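Local coordinates for exosome complex component Rrp41 (Archaeoglobus fulgidus, PDB 3M7N), which probably degrades RNA from the 3' end as the catalytic RNase PH-type subunit of the archaeal exosome, and probably also adds heteromeric RNA tails, at residues 158-164 with 187-193. The protein carries 1 engineered substitution. Numbering follows the deposited sequence.
Sequences MITSVAV and MPFAFLI
Ser161 and Ala190 face each other as a non-hydrogen-bonded pair midway along two antiparallel strands, 158-164 and 187-193, the central pair of a four-stranded sheet in the second RNase PH-type domain. On either side of them, backbone bonds link Thr160 with Phe191 and Val162 with Phe189. The shortest of these, Phe191 N to Thr160 O, spans 2.7 Å with the donor in the carbonyl plane. At Phe189 the pairing is less regular: its O takes a weak bond from Val162 N, bent to 127° at the hydrogen, and a second one from the Ser161 hydroxyl. With chi1 173°, Ser161 swings OG away from its own N and beside its carbonyl carbon, 2.7 Å from Phe189 O. An alanine here would keep the CB contact with Ala190, 3.6 Å to its CB, but would probably cost the buried Phe189 O its shorter bond and leave, across this strand pair, just the weak one from Val162 N.

On the face carrying Thr160, Val162, Phe189, Phe191 and Ile193, the Thr160 and Ile193 side chains cross obliquely. Thr160 OG1 comes 3.4 Å from Ile193 CG1 but finds its polar partner in Gln233 of helix 212-248. That helix also packs on both phenylalanines, through Ala222 and Ala226. On the other face, Ala163 CB lies 3.6 Å from Pro188 CA, and Ile159 CG2 meets Ala190 CB. Helix 136-150 ties down the first strand, Asn142 OD1 accepting from Ser161 N and Ser145 OG bonding Ile159 N, while strand 197-207 pairs with 187-193 along its other edge. Back between the two strands, the Phe189 ring turns an edge to Val162 O, with CD1 3.5 Å from that oxygen.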
ATOM      1  N   MET E 158     -21.549 -10.368 -27.552  1.00 30.85           N
ATOM      2  CA  MET E 158     -21.108  -9.008 -27.412  1.00 29.33           C
ATOM      3  C   MET E 158     -21.868  -8.247 -26.336  1.00 31.85           C
ATOM      4  O   MET E 158     -22.962  -8.629 -25.928  1.00 33.82           O
ATOM      5  CB  MET E 158     -21.223  -8.302 -28.760  1.00 34.07           C
ATOM      6  CG  MET E 158     -20.018  -8.575 -29.661  1.00 38.87           C
ATOM      7  SD  MET E 158     -18.936  -7.159 -29.509  1.00 38.78           S
ATOM      8  CE  MET E 158     -20.206  -5.958 -29.109  1.00 36.91           C
ATOM      9  N   ILE E 159     -21.275  -7.159 -25.886  1.00 25.91           N
ATOM     10  CA  ILE E 159     -21.882  -6.348 -24.874  1.00 24.35           C
ATOM     11  C   ILE E 159     -22.247  -5.039 -25.543  1.00 26.17           C
ATOM     12  O   ILE E 159     -21.414  -4.411 -26.189  1.00 26.62           O
ATOM     13  CB  ILE E 159     -20.895  -6.113 -23.700  1.00 26.69           C
ATOM     14  CG1 ILE E 159     -20.780  -7.371 -22.835  1.00 25.50           C
ATOM     15  CG2 ILE E 159     -21.333  -4.952 -22.858  1.00 19.98           C
ATOM     16  CD1 ILE E 159     -22.080  -7.766 -22.131  1.00 31.16           C
ATOM     17  N   THR E 160     -23.496  -4.627 -25.405  1.00 21.90           N
ATOM     18  CA  THR E 160     -23.934  -3.420 -26.066  1.00 24.26           C
ATOM     19  C   THR E 160     -24.728  -2.588 -25.074  1.00 24.90           C
ATOM     20  O   THR E 160     -25.509  -3.113 -24.275  1.00 29.27           O
ATOM     21  CB  THR E 160     -24.774  -3.746 -27.349  1.00 27.57           C
ATOM     22  OG1 THR E 160     -24.057  -4.675 -28.179  1.00 22.93           O
ATOM     23  CG2 THR E 160     -25.086  -2.470 -28.138  1.00 24.68           C
ATOM     24  N   SER E 161     -24.556  -1.286 -25.127  1.00 22.56           N
ATOM     25  CA  SER E 161     -25.012  -0.483 -24.022  1.00 25.43           C
ATOM     26  C   SER E 161     -25.590   0.855 -24.469  1.00 24.80           C
ATOM     27  O   SER E 161     -25.026   1.516 -25.342  1.00 28.99           O
ATOM     28  CB  SER E 161     -23.828  -0.289 -23.048  1.00 26.13           C
ATOM     29  OG  SER E 161     -24.139   0.626 -22.018  1.00 27.28           O
ATOM     30  N   VAL E 162     -26.718   1.235 -23.872  1.00 21.68           N
ATOM     31  CA  VAL E 162     -27.272   2.577 -23.997  1.00 22.99           C
ATOM     32  C   VAL E 162     -28.075   2.914 -22.751  1.00 22.95           C
ATOM     33  O   VAL E 162     -28.564   2.024 -22.063  1.00 24.17           O
ATOM     34  CB  VAL E 162     -28.342   2.688 -25.127  1.00 27.59           C
ATOM     35  CG1 VAL E 162     -28.127   3.946 -25.959  1.00 28.59           C
ATOM     36  CG2 VAL E 162     -28.400   1.448 -25.960  1.00 31.26           C
ATOM     37  N   ALA E 163     -28.276   4.202 -22.513  1.00 20.82           N
ATOM     38  CA  ALA E 163     -29.165   4.653 -21.459  1.00 26.95           C
ATOM     39  C   ALA E 163     -30.476   5.172 -22.058  1.00 31.74           C
ATOM     40  O   ALA E 163     -30.515   5.640 -23.188  1.00 29.75           O
ATOM     41  CB  ALA E 163     -28.505   5.760 -20.628  1.00 24.75           C
ATOM     42  N   VAL E 164     -31.551   5.071 -21.290  1.00 31.19           N
ATOM     43  CA  VAL E 164     -32.780   5.742 -21.644  1.00 31.35           C
ATOM     44  C   VAL E 164     -32.963   6.808 -20.595  1.00 35.42           C
ATOM     45  O   VAL E 164     -32.767   6.543 -19.404  1.00 36.35           O
ATOM     46  CB  VAL E 164     -33.988   4.785 -21.625  1.00 32.70           C
ATOM     47  CG1 VAL E 164     -35.293   5.576 -21.554  1.00 30.05           C
ATOM     48  CG2 VAL E 164     -33.964   3.869 -22.847  1.00 28.88           C
ATOM     49  N   MET E 187     -31.168   5.984 -17.010  1.00 33.10           N
ATOM     50  CA  MET E 187     -31.141   4.545 -16.820  1.00 27.43           C
ATOM     51  C   MET E 187     -30.281   3.804 -17.848  1.00 31.23           C
ATOM     52  O   MET E 187     -30.774   3.331 -18.876  1.00 25.85           O
ATOM     53  CB  MET E 187     -32.568   4.016 -16.810  1.00 28.60           C
ATOM     54  CG  MET E 187     -32.689   2.541 -16.484  1.00 29.52           C
ATOM     55  SD  MET E 187     -34.422   2.052 -16.392  1.00 38.87           S
ATOM     56  CE  MET E 187     -34.237   0.290 -16.122  1.00 27.85           C
ATOM     57  N   PRO E 188     -28.975   3.698 -17.558  1.00 31.33           N
ATOM     58  CA  PRO E 188     -28.046   2.957 -18.416  1.00 29.00           C
ATOM     59  C   PRO E 188     -28.338   1.461 -18.415  1.00 25.97           C
ATOM     60  O   PRO E 188     -28.647   0.915 -17.366  1.00 27.92           O
ATOM     61  CB  PRO E 188     -26.672   3.236 -17.777  1.00 30.57           C
ATOM     62  CG  PRO E 188     -26.963   3.749 -16.399  1.00 28.94           C
ATOM     63  CD  PRO E 188     -28.274   4.464 -16.515  1.00 28.68           C
ATOM     64  N   PHE E 189     -28.251   0.826 -19.585  1.00 26.99           N
ATOM     65  CA  PHE E 189     -28.346  -0.633 -19.715  1.00 28.30           C
ATOM     66  C   PHE E 189     -27.130  -1.130 -20.471  1.00 26.13           C
ATOM     67  O   PHE E 189     -26.473  -0.369 -21.179  1.00 27.51           O
ATOM     68  CB  PHE E 189     -29.549  -1.065 -20.583  1.00 25.42           C
ATOM     69  CG  PHE E 189     -30.878  -0.616 -20.078  1.00 28.63           C
ATOM     70  CD1 PHE E 189     -31.313   0.687 -20.288  1.00 25.49           C
ATOM     71  CD2 PHE E 189     -31.722  -1.508 -19.432  1.00 29.46           C
ATOM     72  CE1 PHE E 189     -32.554   1.086 -19.843  1.00 29.47           C
ATOM     73  CE2 PHE E 189     -32.969  -1.105 -18.982  1.00 26.01           C
ATOM     74  CZ  PHE E 189     -33.382   0.191 -19.194  1.00 30.39           C
ATOM     75  N   ALA E 190     -26.866  -2.426 -20.362  1.00 26.32           N
ATOM     76  CA  ALA E 190     -26.027  -3.101 -21.340  1.00 26.50           C
ATOM     77  C   ALA E 190     -26.578  -4.501 -21.458  1.00 29.23           C
ATOM     78  O   ALA E 190     -27.047  -5.071 -20.471  1.00 26.73           O
ATOM     79  CB  ALA E 190     -24.584  -3.127 -20.912  1.00 26.06           C
ATOM     80  N   PHE E 191     -26.524  -5.051 -22.666  1.00 25.96           N
ATOM     81  CA  PHE E 191     -27.102  -6.356 -22.926  1.00 27.85           C
ATOM     82  C   PHE E 191     -26.055  -7.274 -23.523  1.00 28.55           C
ATOM     83  O   PHE E 191     -25.103  -6.821 -24.160  1.00 27.66           O
ATOM     84  CB  PHE E 191     -28.271  -6.254 -23.931  1.00 25.60           C
ATOM     85  CG  PHE E 191     -29.321  -5.239 -23.565  1.00 28.87           C
ATOM     86  CD1 PHE E 191     -29.269  -3.957 -24.085  1.00 26.77           C
ATOM     87  CD2 PHE E 191     -30.373  -5.573 -22.720  1.00 21.92           C
ATOM     88  CE1 PHE E 191     -30.236  -3.015 -23.755  1.00 24.35           C
ATOM     89  CE2 PHE E 191     -31.344  -4.641 -22.395  1.00 23.25           C
ATOM     90  CZ  PHE E 191     -31.285  -3.364 -22.915  1.00 24.54           C
ATOM     91  N   LEU E 192     -26.251  -8.567 -23.320  1.00 27.41           N
ATOM     92  CA  LEU E 192     -25.587  -9.574 -24.118  1.00 32.09           C
ATOM     93  C   LEU E 192     -26.371  -9.765 -25.431  1.00 35.37           C
ATOM     94  O   LEU E 192     -27.569 -10.068 -25.394  1.00 30.40           O
ATOM     95  CB  LEU E 192     -25.551 -10.896 -23.352  1.00 26.09           C
ATOM     96  CG  LEU E 192     -25.015 -12.057 -24.181  1.00 32.85           C
ATOM     97  CD1 LEU E 192     -23.509 -11.881 -24.437  1.00 31.73           C
ATOM     98  CD2 LEU E 192     -25.317 -13.390 -23.505  1.00 34.69           C
ATOM     99  N   ILE E 193     -25.706  -9.547 -26.570  1.00 32.46           N
ATOM    100  CA  ILE E 193     -26.241  -9.912 -27.876  1.00 33.69           C
ATOM    101  C   ILE E 193     -25.706 -11.280 -28.280  1.00 39.11           C
ATOM    102  O   ILE E 193     -24.491 -11.500 -28.297  1.00 41.18           O
ATOM    103  CB  ILE E 193     -25.816  -8.945 -28.995  1.00 35.51           C
ATOM    104  CG1 ILE E 193     -25.889  -7.490 -28.538  1.00 36.90           C
ATOM    105  CG2 ILE E 193     -26.668  -9.168 -30.241  1.00 37.24           C
ATOM    106  CD1 ILE E 193     -27.282  -6.997 -28.258  1.00 30.18           C
TER